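PATF (Prochloron didemni, PDB 4BG2) probably acts in patellamide biosynthesis as a member of the cyanobactin prenyltransferase family. Local coordinates at residues N215-R218 with K219-S222. Residues are numbered along the deposited sequence; the frame is centred on the assembly and turned at random.
Sequences NLSR and KVNS
Ser-217 O takes two donors from one residue, Asn-221. Asn-221 N donates to Ser-217 O at 2.9 Å along a nearly straight N-H (173°), the first i to i+4 bond of the helix. Asn-221 ND2 lies 3.1 Å from Ser-217 O, above the carbonyl plane, while the oxygen stays close to the plane of the amide. The same ND2 also donates to Thr-212 O of helix 206-215, tying the new helix back to the preceding one; the two acceptors together probably hold the amide's rotation. With chi1 at 72°, Ser-217 OG sits between the backbone N and the carbonyl carbon and accepts from Val-220 N at 3.1 Å. Val-220 CG2 lies 3.5 Å from Ser-217 OG, and Val-220 CG1 meets Leu-216 CD1 at 3.7 Å, the two side chains crossing at a slant beside Glu-285 of helix 285-288. One residue further on, Ser-222 N bonds to Arg-218 O at 2.8 Å, and Ser-222 OG turns back to donate to Lys-219 O. Ser-217 OG accepting from Val-220 N is a serine N-cap, beside which Leu-216 at N' packs on Val-220 at N3; it opens short helix 218-223 on the outside of the antiparallel beta barrel.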
loop_
_atom_site.group_PDB
_atom_site.type_symbol
_atom_site.label_atom_id
_atom_site.label_comp_id
_atom_site.label_asym_id
_atom_site.label_seq_id
_atom_site.Cartn_x
_atom_site.Cartn_y
_atom_site.Cartn_z
ATOM N N ASN A 215 -12.879 4.346 -20.383
ATOM C CA ASN A 215 -13.332 5.372 -19.462
ATOM C C ASN A 215 -12.296 6.385 -19.006
ATOM O O ASN A 215 -12.667 7.458 -18.569
ATOM C CB ASN A 215 -13.991 4.710 -18.242
ATOM C CG ASN A 215 -15.125 3.778 -18.642
ATOM O OD1 ASN A 215 -16.273 4.180 -18.679
ATOM N ND2 ASN A 215 -14.798 2.549 -18.989
ATOM N N LEU A 216 -11.017 6.035 -19.032
ATOM C CA LEU A 216 -10.025 6.882 -18.399
ATOM C C LEU A 216 -9.326 7.747 -19.439
ATOM O O LEU A 216 -9.426 7.496 -20.628
ATOM C CB LEU A 216 -9.015 6.059 -17.605
ATOM C CG LEU A 216 -9.559 5.329 -16.378
ATOM C CD1 LEU A 216 -8.410 4.728 -15.589
ATOM C CD2 LEU A 216 -10.415 6.232 -15.488
ATOM N N SER A 217 -8.616 8.766 -18.974
ATOM C CA SER A 217 -8.083 9.773 -19.865
ATOM C C SER A 217 -7.020 9.195 -20.807
ATOM O O SER A 217 -6.460 8.115 -20.571
ATOM C CB SER A 217 -7.474 10.903 -19.052
ATOM O OG SER A 217 -6.265 10.476 -18.450
ATOM N N ARG A 218 -6.738 9.936 -21.869
ATOM C CA ARG A 218 -5.678 9.569 -22.800
ATOM C C ARG A 218 -4.334 9.503 -22.086
ATOM O O ARG A 218 -3.516 8.629 -22.355
ATOM C CB ARG A 218 -5.632 10.555 -23.973
ATOM C CG ARG A 218 -6.873 10.436 -24.852
ATOM C CD ARG A 218 -6.810 11.316 -26.079
ATOM N NE ARG A 218 -6.975 12.741 -25.754
ATOM C CZ ARG A 218 -7.887 13.559 -26.285
ATOM N NH1 ARG A 218 -8.763 13.133 -27.193
ATOM N NH2 ARG A 218 -7.916 14.833 -25.907
ATOM N N LYS A 219 -4.118 10.408 -21.143
ATOM C CA LYS A 219 -2.864 10.428 -20.403
ATOM C C LYS A 219 -2.687 9.134 -19.581
ATOM O O LYS A 219 -1.598 8.552 -19.570
ATOM C CB LYS A 219 -2.784 11.681 -19.522
ATOM C CG LYS A 219 -1.588 11.699 -18.583
ATOM C CD LYS A 219 -0.534 12.696 -19.018
ATOM C CE LYS A 219 0.842 12.327 -18.462
ATOM N NZ LYS A 219 1.363 10.940 -18.718
ATOM N N VAL A 220 -3.751 8.687 -18.919
ATOM C CA VAL A 220 -3.742 7.375 -18.247
ATOM C C VAL A 220 -3.493 6.233 -19.223
ATOM O O VAL A 220 -2.598 5.405 -19.006
ATOM C CB VAL A 220 -5.059 7.093 -17.495
ATOM C CG1 VAL A 220 -5.128 5.630 -17.055
ATOM C CG2 VAL A 220 -5.143 7.994 -16.273
ATOM N N ASN A 221 -4.251 6.213 -20.312
ATOM C CA ASN A 221 -4.074 5.188 -21.343
ATOM C C ASN A 221 -2.693 5.148 -21.967
ATOM O O ASN A 221 -2.224 4.073 -22.324
ATOM C CB ASN A 221 -5.162 5.275 -22.417
ATOM C CG ASN A 221 -6.413 4.520 -21.999
ATOM O OD1 ASN A 221 -6.468 3.286 -22.115
ATOM N ND2 ASN A 221 -7.390 5.240 -21.435
ATOM N N SER A 222 -2.016 6.289 -22.039
ATOM C CA SER A 222 -0.703 6.331 -22.673
ATOM C C SER A 222 0.429 5.816 -21.803
ATOM O O SER A 222 1.477 5.485 -22.335
ATOM C CB SER A 222 -0.374 7.738 -23.169
ATOM O OG SER A 222 0.065 8.541 -22.101
#